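Local coordinates for protein putative uronate isomerase (Thermotoga maritima, PDB 4NAR) that is of unproven function but may interconvert the stereoisomers of a small hydroxy acid, as lactate racemases do, at residues T37-V42 with R74-E79; N51-L56 with K62-L67; R136-D141 with E212-R217. All coordinates share one frame; numbering follows the deposited sequence.

In the fold
The three contacts use different chemistry within one alpha/beta fold. Contact 2 is nested in the chain loop closed by contact 1, and strand 63-68 of contact 2 precedes helix 78-85, whose first residues belong to contact 1; the centres of these two contacts are 18 Å apart. Contact 1 is the polar one, and its Arg-41 reaches a bound sulfate and acetate. Contact 3 follows later in the chain, with its centre 17 Å from that of contact 2 and 23 Å from that of contact 1. Contacts 2 and 3 touch through Leu-67 CG and Leu-137 CD1, 3.8 Å apart, whereas contacts 1 and 3 stay about 12 Å apart at their nearest atoms.

Contact 1. Residues T37-V42 with R74-E79; sequences TDYTRV and RTMKIE. With ACT (acetate ion), chain E; SO4 (sulfate ion), chain C.
Tyr-39 and Arg-74 both place CG between the backbone N and the carbonyl carbon (chi1 73° and 61°), and Arg-74 then runs extended from CG to NE, which carries its guanidinium over the tyrosine ring. The two flat groups stack with planes 16° apart, and Arg-74 CZ sits 3.8 Å from the Tyr-39 ring centroid in a cation-pi contact. Arg-74 NH2 hovers above the middle of the ring, while Arg-74 CG and NE meet the phenol end.

Asp-280 and Glu-80 form salt bridges with NE and NH2 of Arg-74, and its NH1 donates to Thr-75 O (3.0 Å), so the guanidinium is fixed in rotation as well as position. With an alanine here, Tyr-39 would probably lose the cover of one face, and both carboxylates would be left without this positive mate.

Two waters link side chains of residues 37-42 to the backbone of Arg-74. One donates to Asp-38 OD2, also bonded to His-73 ND1, and to Arg-74 O, each 2.7 Å away; the other accepts from Arg-74 N and lies 2.6 Å from Tyr-39 OH, in the ring plane. Selenomethionine Met-76 sets SE 3.6 Å from Asp-38 CB and CG 3.9 Å from Tyr-39 CD1. A type I beta turn, Asp-38 to Arg-41, is closed by Arg-41 N on Asp-38 O. From it Arg-41 NH2 binds ACT O at 2.6 Å and a sulfate, both ions probably from the crystallisation liquor; His-154 and Lys-164 also hold the sulfate, consistent with an anion-binding pocket.

The turn bridges strand 31-36 and helix 45-58, while residues 74-79 lead into helix 78-85, whose Lys-84 bonds the carbonyls of Asp-38 and Arg-41; Met-76 packs between this helix and Asn-68 of strand 63-68.

Contact 2. Residues N51-L56 with K62-L67; sequences NLYRFL and KEFHTL
Phe-64 and Tyr-53 bury most of this interface, with Leu-56 adding a smaller share. The rings form a T-shaped pair: the edge of Tyr-53 is directed at the face of Phe-64, with centroids 4.9 Å apart and planes at 67°. Tyr-53 CD1 does the touching, 3.6 Å from Phe-64 CD2 and displaced toward the rim. Tyr-53 CB adds a CH-pi contact over the same ring, 4.0 Å from its centroid, so the tyrosine covers the phenylalanine with both its root and its edge. On each residue CG stands opposite the backbone N (chi1 167° for Tyr-53, -172° for Phe-64), which extends the rings from helix and strand into the shared layer. Leu-56 CD2 closes the edge of the phenylalanine, 4.3 Å from Phe-64 CE2.

The phenol is not left unpaired in this buried setting, since Tyr-53 OH bonds to Glu-91. On the side of the strand turned away from the helix, His-65 NE2 donates to Glu-63 OE1 (3.2 Å) almost straight.

Phe-64 also rests on Val-32 and Val-34. This is the packing of a beta-alpha-beta crossover, in which helix 45-58 joins parallel strands 31-36 and 63-68 and lies against their sheet.

Contact 3. Residues R136-D141 with E212-R217; sequences RLLFED and EKIKAR
The ring of Phe-139 has Leu-138 CB over the centre of one face, 3.8 Å above the plane, and Ile-214 N at its edge, in plane. Two aliphatic groups of the other segment come in obliquely at one ring corner: Phe-139 CE1 is 3.7 Å from Lys-213 CB and 3.9 Å from Ile-214 CG1. The ring gets there by holding CG opposite its own carbonyl carbon (chi1 -46°), which swings its end toward residues 212-217.

Of its side chain, Lys-213 contributes only CB, as the chain bends and carries the ammonium away; its carbonyl O also lies near Phe-139 CD1. Ile-214 makes further contacts: its CG1 also lies 3.8 Å from Leu-138 O, and its CD1 faces Leu-138 CD1 at 4.4 Å.

The other flat group, the Arg-136 guanidinium, has Glu-140 OE2 over one face. This salt bridge, 3.4 Å from Arg-136 NH2 to Glu-140 OE2, is one of charge alone, for no N-H is aimed at the oxygen. A short 3-10 turn at residues 136-138 sets the backbone, and Leu-138 and Ile-214 both pack on Ile-145 of strand 144-150, while Phe-139 reaches Ala-108 and Val-110.

No hydrogen bond or salt bridge crosses between the segments. The chain leaving helix 198-213 therefore meets the 136-141 loop by apolar van der Waals contact, with charged groups kept to the margins.

Contact 1. Residues T37-V42 with R74-E79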
loop_
_atom_site.group_PDB
_atom_site.type_symbol
_atom_site.label_atom_id
_atom_site.label_comp_id
_atom_site.label_asym_id
_atom_site.label_seq_id
_atom_site.Cartn_x
_atom_site.Cartn_y
_atom_site.Cartn_z
ATOM N N THR A 37 0.199 7.894 6.738
ATOM C CA THR A 37 -0.202 7.449 5.405
ATOM C C THR A 37 -0.482 8.662 4.513
ATOM O O THR A 37 -0.572 9.809 5.004
ATOM C CB THR A 37 -1.471 6.550 5.477
ATOM O OG1 THR A 37 -2.568 7.295 6.030
ATOM C CG2 THR A 37 -1.220 5.312 6.353
ATOM N N ASP A 38 -0.632 8.426 3.209
ATOM C CA ASP A 38 -0.798 9.548 2.277
ATOM C C ASP A 38 -2.248 9.665 1.784
ATOM O O ASP A 38 -3.126 8.935 2.271
ATOM C CB ASP A 38 0.199 9.471 1.111
ATOM C CG ASP A 38 -0.011 8.239 0.239
ATOM O OD1 ASP A 38 -0.891 7.421 0.604
ATOM O OD2 ASP A 38 0.704 8.081 -0.794
ATOM N N TYR A 39 -2.482 10.574 0.827
ATOM C CA TYR A 39 -3.835 10.878 0.318
ATOM C C TYR A 39 -4.490 9.608 -0.238
ATOM O O TYR A 39 -5.710 9.546 -0.432
ATOM C CB TYR A 39 -3.768 11.949 -0.789
ATOM C CG TYR A 39 -3.193 11.414 -2.094
ATOM C CD1 TYR A 39 -1.815 11.341 -2.293
ATOM C CD2 TYR A 39 -4.031 10.943 -3.114
ATOM C CE1 TYR A 39 -1.287 10.830 -3.465
ATOM C CE2 TYR A 39 -3.507 10.429 -4.291
ATOM C CZ TYR A 39 -2.135 10.378 -4.465
ATOM O OH TYR A 39 -1.598 9.863 -5.634
ATOM N N THR A 40 -3.642 8.616 -0.501
ATOM C CA THR A 40 -4.018 7.346 -1.103
ATOM C C THR A 40 -4.768 6.455 -0.100
ATOM O O THR A 40 -5.526 5.553 -0.489
ATOM C CB THR A 40 -2.731 6.655 -1.669
ATOM O OG1 THR A 40 -2.716 6.746 -3.103
ATOM C CG2 THR A 40 -2.556 5.214 -1.189
ATOM N N ARG A 41 -4.563 6.716 1.189
ATOM C CA ARG A 41 -5.225 5.936 2.241
ATOM C C ARG A 41 -6.390 6.683 2.878
ATOM O O ARG A 41 -6.200 7.725 3.519
ATOM C CB ARG A 41 -4.230 5.548 3.334
ATOM C CG ARG A 41 -3.107 4.652 2.843
ATOM C CD ARG A 41 -3.584 3.217 2.743
ATOM N NE ARG A 41 -2.451 2.320 2.547
ATOM C CZ ARG A 41 -1.726 1.789 3.532
ATOM N NH1 ARG A 41 -2.021 2.047 4.810
ATOM N NH2 ARG A 41 -0.706 0.987 3.227
ATOM N N VAL A 42 -7.594 6.151 2.697
ATOM C CA VAL A 42 -8.763 6.696 3.382
ATOM C C VAL A 42 -8.930 5.964 4.720
ATOM O O VAL A 42 -9.295 4.778 4.761
ATOM C CB VAL A 42 -10.039 6.598 2.501
ATOM C CG1 VAL A 42 -11.187 7.439 3.090
ATOM C CG2 VAL A 42 -9.719 7.068 1.079
ATOM N N ARG A 74 3.207 10.159 -5.448
ATOM C CA ARG A 74 3.509 11.590 -5.608
ATOM C C ARG A 74 3.627 12.302 -4.263
ATOM O O ARG A 74 3.136 11.811 -3.234
ATOM C CB ARG A 74 2.459 12.309 -6.482
ATOM C CG ARG A 74 1.004 12.282 -5.938
ATOM C CD ARG A 74 0.121 13.318 -6.681
ATOM N NE ARG A 74 -1.262 13.370 -6.199
ATOM C CZ ARG A 74 -1.670 14.083 -5.145
ATOM N NH1 ARG A 74 -0.794 14.802 -4.445
ATOM N NH2 ARG A 74 -2.955 14.070 -4.779
ATOM N N THR A 75 4.290 13.455 -4.275
ATOM C CA THR A 75 4.340 14.309 -3.107
ATOM C C THR A 75 2.957 14.880 -2.859
ATOM O O THR A 75 2.143 15.015 -3.786
ATOM C CB THR A 75 5.314 15.484 -3.308
ATOM O OG1 THR A 75 4.999 16.149 -4.544
ATOM C CG2 THR A 75 6.742 14.980 -3.355
HETATM N N MSE A 76 2.696 15.219 -1.602
HETATM C CA MSE A 76 1.440 15.849 -1.235
HETATM C C MSE A 76 1.569 17.353 -1.088
HETATM O O MSE A 76 2.615 17.864 -0.661
HETATM C CB MSE A 76 0.890 15.248 0.054
HETATM C CG MSE A 76 -0.139 14.165 -0.230
HETATM SE SE MSE A 76 -0.310 13.001 1.277
HETATM C CE MSE A 76 -1.355 14.078 2.473
ATOM N N LYS A 77 0.500 18.045 -1.463
ATOM C CA LYS A 77 0.366 19.458 -1.169
ATOM C C LYS A 77 0.143 19.685 0.339
ATOM O O LYS A 77 -0.401 18.820 1.042
ATOM C CB LYS A 77 -0.792 20.026 -1.985
ATOM C CG LYS A 77 -0.606 19.842 -3.483
ATOM C CD LYS A 77 -0.104 21.140 -4.116
ATOM C CE LYS A 77 0.553 20.912 -5.477
ATOM N NZ LYS A 77 1.946 20.372 -5.322
ATOM N N ILE A 78 0.570 20.844 0.829
ATOM C CA ILE A 78 0.401 21.201 2.236
ATOM C C ILE A 78 -1.048 21.018 2.686
ATOM O O ILE A 78 -1.319 20.474 3.765
ATOM C CB ILE A 78 0.880 22.649 2.500
ATOM C CG1 ILE A 78 2.415 22.695 2.549
ATOM C CG2 ILE A 78 0.298 23.208 3.802
ATOM C CD1 ILE A 78 3.011 24.093 2.289
ATOM N N GLU A 79 -1.977 21.455 1.844
ATOM C CA GLU A 79 -3.395 21.323 2.143
ATOM C C GLU A 79 -3.797 19.862 2.402
ATOM O O GLU A 79 -4.596 19.585 3.297
ATOM C CB GLU A 79 -4.241 21.959 1.035
ATOM C CG GLU A 79 -5.459 21.159 0.672
ATOM C CD GLU A 79 -5.234 20.294 -0.557
ATOM O OE1 GLU A 79 -4.372 20.655 -1.393
ATOM O OE2 GLU A 79 -5.929 19.261 -0.695
HETATM C C ACT E . 0.864 1.431 5.674
HETATM O O ACT E . 0.840 0.269 5.229
HETATM O OXT ACT E . 0.264 1.579 6.753
HETATM C CH3 ACT E . 1.566 2.545 4.944
HETATM S S SO4 C . -0.656 0.895 -0.483
HETATM O O1 SO4 C . -0.389 0.306 0.846
HETATM O O2 SO4 C . -0.176 2.289 -0.509
HETATM O O3 SO4 C . 0.011 0.155 -1.568
HETATM O O4 SO4 C . -2.108 0.866 -0.688
HETATM O O HOH W 1 2.045 10.453 -1.131
HETATM O O HOH W 2 0.690 9.093 -6.595
#

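Contact 2. Residues N51-L56 with K62-L67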
loop_
_atom_site.group_PDB
_atom_site.type_symbol
_atom_site.label_atom_id
_atom_site.label_comp_id
_atom_site.label_asym_id
_atom_site.label_seq_id
_atom_site.Cartn_x
_atom_site.Cartn_y
_atom_site.Cartn_z
ATOM N N ASN A 51 -5.421 14.670 17.814
ATOM C CA ASN A 51 -5.532 14.502 19.261
ATOM C C ASN A 51 -4.178 14.257 19.895
ATOM O O ASN A 51 -3.888 14.805 20.961
ATOM C CB ASN A 51 -6.534 13.410 19.631
ATOM C CG ASN A 51 -7.971 13.891 19.516
ATOM O OD1 ASN A 51 -8.355 14.879 20.155
ATOM N ND2 ASN A 51 -8.767 13.220 18.680
ATOM N N LEU A 52 -3.346 13.460 19.220
ATOM C CA LEU A 52 -1.966 13.252 19.654
ATOM C C LEU A 52 -1.244 14.584 19.809
ATOM O O LEU A 52 -0.588 14.830 20.824
ATOM C CB LEU A 52 -1.218 12.389 18.643
ATOM C CG LEU A 52 0.172 11.902 19.046
ATOM C CD1 LEU A 52 0.092 11.052 20.313
ATOM C CD2 LEU A 52 0.782 11.107 17.910
ATOM N N TYR A 53 -1.389 15.444 18.802
ATOM C CA TYR A 53 -0.756 16.762 18.813
ATOM C C TYR A 53 -1.287 17.628 19.951
ATOM O O TYR A 53 -0.522 18.311 20.620
ATOM C CB TYR A 53 -0.975 17.455 17.470
ATOM C CG TYR A 53 -0.646 18.937 17.425
ATOM C CD1 TYR A 53 0.675 19.382 17.440
ATOM C CD2 TYR A 53 -1.659 19.894 17.313
ATOM C CE1 TYR A 53 0.976 20.742 17.373
ATOM C CE2 TYR A 53 -1.366 21.255 17.242
ATOM C CZ TYR A 53 -0.050 21.669 17.273
ATOM O OH TYR A 53 0.244 23.014 17.208
ATOM N N ARG A 54 -2.600 17.589 20.166
ATOM C CA ARG A 54 -3.226 18.399 21.199
ATOM C C ARG A 54 -2.647 18.078 22.583
ATOM O O ARG A 54 -2.171 18.969 23.297
ATOM C CB ARG A 54 -4.734 18.173 21.188
ATOM C CG ARG A 54 -5.538 19.419 21.493
ATOM C CD ARG A 54 -6.068 19.435 22.923
ATOM N NE ARG A 54 -7.286 20.237 23.001
ATOM C CZ ARG A 54 -8.513 19.746 22.845
ATOM N NH1 ARG A 54 -8.688 18.445 22.625
ATOM N NH2 ARG A 54 -9.567 20.555 22.913
ATOM N N PHE A 55 -2.683 16.797 22.940
ATOM C CA PHE A 55 -2.126 16.316 24.197
ATOM C C PHE A 55 -0.633 16.574 24.316
ATOM O O PHE A 55 -0.130 16.841 25.413
ATOM C CB PHE A 55 -2.407 14.822 24.350
ATOM C CG PHE A 55 -3.871 14.496 24.448
ATOM C CD1 PHE A 55 -4.752 15.375 25.067
ATOM C CD2 PHE A 55 -4.373 13.319 23.908
ATOM C CE1 PHE A 55 -6.109 15.078 25.160
ATOM C CE2 PHE A 55 -5.727 13.015 23.996
ATOM C CZ PHE A 55 -6.594 13.897 24.623
ATOM N N LEU A 56 0.077 16.475 23.196
ATOM C CA LEU A 56 1.499 16.787 23.192
ATOM C C LEU A 56 1.750 18.258 23.510
ATOM O O LEU A 56 2.716 18.583 24.205
ATOM C CB LEU A 56 2.138 16.425 21.851
ATOM C CG LEU A 56 3.017 15.178 21.783
ATOM C CD1 LEU A 56 2.876 14.316 23.035
ATOM C CD2 LEU A 56 2.676 14.389 20.535
ATOM N N LYS A 62 7.631 21.191 21.791
ATOM C CA LYS A 62 8.224 22.318 21.073
ATOM C C LYS A 62 8.111 22.186 19.545
ATOM O O LYS A 62 7.846 23.157 18.835
ATOM C CB LYS A 62 9.686 22.494 21.483
ATOM C CG LYS A 62 9.874 22.829 22.964
ATOM C CD LYS A 62 9.217 24.168 23.313
ATOM C CE LYS A 62 8.471 24.106 24.650
ATOM N NZ LYS A 62 7.246 24.979 24.627
ATOM N N GLU A 63 8.302 20.970 19.046
ATOM C CA GLU A 63 8.371 20.739 17.611
ATOM C C GLU A 63 7.633 19.473 17.167
ATOM O O GLU A 63 7.929 18.361 17.626
ATOM C CB GLU A 63 9.825 20.654 17.192
ATOM C CG GLU A 63 10.199 21.655 16.154
ATOM C CD GLU A 63 11.627 22.122 16.304
ATOM O OE1 GLU A 63 12.461 21.796 15.425
ATOM O OE2 GLU A 63 11.912 22.822 17.303
ATOM N N PHE A 64 6.683 19.655 16.262
ATOM C CA PHE A 64 5.837 18.574 15.787
ATOM C C PHE A 64 6.093 18.422 14.292
ATOM O O PHE A 64 5.555 19.177 13.472
ATOM C CB PHE A 64 4.375 18.934 16.053
ATOM C CG PHE A 64 3.405 17.818 15.777
ATOM C CD1 PHE A 64 2.774 17.713 14.537
ATOM C CD2 PHE A 64 3.109 16.880 16.771
ATOM C CE1 PHE A 64 1.860 16.669 14.291
ATOM C CE2 PHE A 64 2.204 15.837 16.541
ATOM C CZ PHE A 64 1.572 15.730 15.307
ATOM N N HIS A 65 6.952 17.474 13.945
ATOM C CA HIS A 65 7.289 17.213 12.555
ATOM C C HIS A 65 6.458 16.049 12.011
ATOM O O HIS A 65 6.144 15.101 12.737
ATOM C CB HIS A 65 8.774 16.898 12.442
ATOM C CG HIS A 65 9.662 18.081 12.703
ATOM N ND1 HIS A 65 10.292 18.775 11.690
ATOM C CD2 HIS A 65 10.031 18.681 13.856
ATOM C CE1 HIS A 65 11.009 19.754 12.211
ATOM N NE2 HIS A 65 10.868 19.723 13.522
ATOM N N THR A 66 6.086 16.110 10.734
ATOM C CA THR A 66 5.397 14.978 10.121
ATOM C C THR A 66 6.088 14.503 8.854
ATOM O O THR A 66 6.769 15.283 8.184
ATOM C CB THR A 66 3.891 15.259 9.851
ATOM O OG1 THR A 66 3.694 15.648 8.474
ATOM C CG2 THR A 66 3.356 16.326 10.840
ATOM N N LEU A 67 5.921 13.218 8.544
ATOM C CA LEU A 67 6.557 12.610 7.381
ATOM C C LEU A 67 5.503 11.786 6.658
ATOM O O LEU A 67 4.864 10.882 7.233
ATOM C CB LEU A 67 7.729 11.698 7.787
ATOM C CG LEU A 67 9.010 11.587 6.933
ATOM C CD1 LEU A 67 9.670 10.245 7.173
ATOM C CD2 LEU A 67 8.807 11.823 5.433
#

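Contact 3. Residues R136-D141 with E212-R217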
loop_
_atom_site.group_PDB
_atom_site.type_symbol
_atom_site.label_atom_id
_atom_site.label_comp_id
_atom_site.label_asym_id
_atom_site.label_seq_id
_atom_site.Cartn_x
_atom_site.Cartn_y
_atom_site.Cartn_z
ATOM N N ARG A 136 16.226 10.018 6.254
ATOM C CA ARG A 136 17.197 10.274 7.319
ATOM C C ARG A 136 16.539 10.910 8.549
ATOM O O ARG A 136 17.123 10.906 9.642
ATOM C CB ARG A 136 18.379 11.103 6.815
ATOM C CG ARG A 136 17.965 12.340 6.051
ATOM C CD ARG A 136 19.183 13.176 5.698
ATOM N NE ARG A 136 18.972 14.569 6.093
ATOM C CZ ARG A 136 19.597 15.173 7.102
ATOM N NH1 ARG A 136 20.506 14.520 7.819
ATOM N NH2 ARG A 136 19.322 16.443 7.380
ATOM N N LEU A 137 15.313 11.410 8.378
ATOM C CA LEU A 137 14.545 11.940 9.511
ATOM C C LEU A 137 14.405 10.959 10.671
ATOM O O LEU A 137 14.432 11.373 11.832
ATOM C CB LEU A 137 13.160 12.431 9.088
ATOM C CG LEU A 137 13.031 13.898 8.661
ATOM C CD1 LEU A 137 11.671 14.094 7.999
ATOM C CD2 LEU A 137 13.178 14.842 9.858
ATOM N N LEU A 138 14.269 9.668 10.366
ATOM C CA LEU A 138 14.211 8.645 11.413
ATOM C C LEU A 138 15.328 8.720 12.444
ATOM O O LEU A 138 15.150 8.238 13.565
ATOM C CB LEU A 138 14.209 7.241 10.815
ATOM C CG LEU A 138 12.879 6.879 10.165
ATOM C CD1 LEU A 138 12.887 5.397 9.816
ATOM C CD2 LEU A 138 11.703 7.253 11.079
ATOM N N PHE A 139 16.466 9.316 12.079
ATOM C CA PHE A 139 17.653 9.263 12.937
ATOM C C PHE A 139 18.090 10.600 13.512
ATOM O O PHE A 139 19.175 10.703 14.084
ATOM C CB PHE A 139 18.806 8.575 12.201
ATOM C CG PHE A 139 18.373 7.313 11.515
ATOM C CD1 PHE A 139 18.052 6.176 12.263
ATOM C CD2 PHE A 139 18.215 7.280 10.139
ATOM C CE1 PHE A 139 17.609 5.014 11.638
ATOM C CE2 PHE A 139 17.770 6.121 9.502
ATOM C CZ PHE A 139 17.461 4.982 10.255
ATOM N N GLU A 140 17.245 11.612 13.361
ATOM C CA GLU A 140 17.504 12.923 13.961
ATOM C C GLU A 140 17.144 12.929 15.451
ATOM O O GLU A 140 16.673 11.917 15.977
ATOM C CB GLU A 140 16.750 14.011 13.205
ATOM C CG GLU A 140 16.713 13.726 11.722
ATOM C CD GLU A 140 16.965 14.951 10.882
ATOM O OE1 GLU A 140 16.638 16.067 11.354
ATOM O OE2 GLU A 140 17.495 14.792 9.754
ATOM N N ASP A 141 17.376 14.054 16.125
ATOM C CA ASP A 141 17.155 14.127 17.572
ATOM C C ASP A 141 15.674 14.169 17.982
ATOM O O ASP A 141 15.211 15.156 18.562
ATOM C CB ASP A 141 17.914 15.325 18.175
ATOM C CG ASP A 141 17.572 16.660 17.486
ATOM O OD1 ASP A 141 16.789 16.660 16.505
ATOM O OD2 ASP A 141 18.099 17.717 17.923
ATOM N N GLU A 212 17.167 -0.598 15.352
ATOM C CA GLU A 212 18.417 -0.576 16.091
ATOM C C GLU A 212 19.028 0.830 16.109
ATOM O O GLU A 212 19.492 1.297 17.149
ATOM C CB GLU A 212 19.400 -1.544 15.447
ATOM C CG GLU A 212 19.911 -2.630 16.380
ATOM C CD GLU A 212 21.350 -3.001 16.073
ATOM O OE1 GLU A 212 21.710 -3.063 14.870
ATOM O OE2 GLU A 212 22.127 -3.198 17.031
ATOM N N LYS A 213 19.037 1.505 14.959
ATOM C CA LYS A 213 19.694 2.809 14.868
ATOM C C LYS A 213 18.825 3.992 15.345
ATOM O O LYS A 213 19.347 5.072 15.638
ATOM C CB LYS A 213 20.232 3.047 13.455
ATOM C CG LYS A 213 21.409 2.137 13.082
ATOM C CD LYS A 213 22.603 2.357 14.024
ATOM C CE LYS A 213 23.088 1.029 14.638
ATOM N NZ LYS A 213 23.634 1.211 16.025
ATOM N N ILE A 214 17.511 3.790 15.435
ATOM C CA ILE A 214 16.618 4.820 15.980
ATOM C C ILE A 214 16.821 4.975 17.480
ATOM O O ILE A 214 16.668 4.007 18.223
ATOM C CB ILE A 214 15.134 4.474 15.749
ATOM C CG1 ILE A 214 14.813 4.499 14.255
ATOM C CG2 ILE A 214 14.217 5.420 16.554
ATOM C CD1 ILE A 214 13.457 3.915 13.938
ATOM N N LYS A 215 17.150 6.189 17.924
ATOM C CA LYS A 215 17.328 6.456 19.356
ATOM C C LYS A 215 16.074 6.972 20.058
ATOM O O LYS A 215 15.915 6.769 21.262
ATOM C CB LYS A 215 18.500 7.411 19.603
ATOM C CG LYS A 215 18.877 8.260 18.408
ATOM C CD LYS A 215 20.399 8.253 18.235
ATOM C CE LYS A 215 21.125 8.561 19.551
ATOM N NZ LYS A 215 22.164 7.535 19.868
ATOM N N ALA A 216 15.193 7.644 19.318
ATOM C CA ALA A 216 13.883 8.007 19.859
ATOM C C ALA A 216 13.131 6.750 20.310
ATOM O O ALA A 216 13.419 5.648 19.834
ATOM C CB ALA A 216 13.061 8.744 18.812
ATOM N N ARG A 217 12.173 6.914 21.223
ATOM C CA ARG A 217 11.177 5.866 21.478
ATOM C C ARG A 217 10.224 5.790 20.280
ATOM O O ARG A 217 9.766 6.826 19.786
ATOM C CB ARG A 217 10.367 6.169 22.742
ATOM C CG ARG A 217 11.171 6.183 24.047
ATOM C CD ARG A 217 10.237 6.415 25.240
ATOM N NE ARG A 217 9.301 5.302 25.431
ATOM C CZ ARG A 217 8.326 5.282 26.339
ATOM N NH1 ARG A 217 8.138 6.328 27.144
ATOM N NH2 ARG A 217 7.533 4.214 26.433
#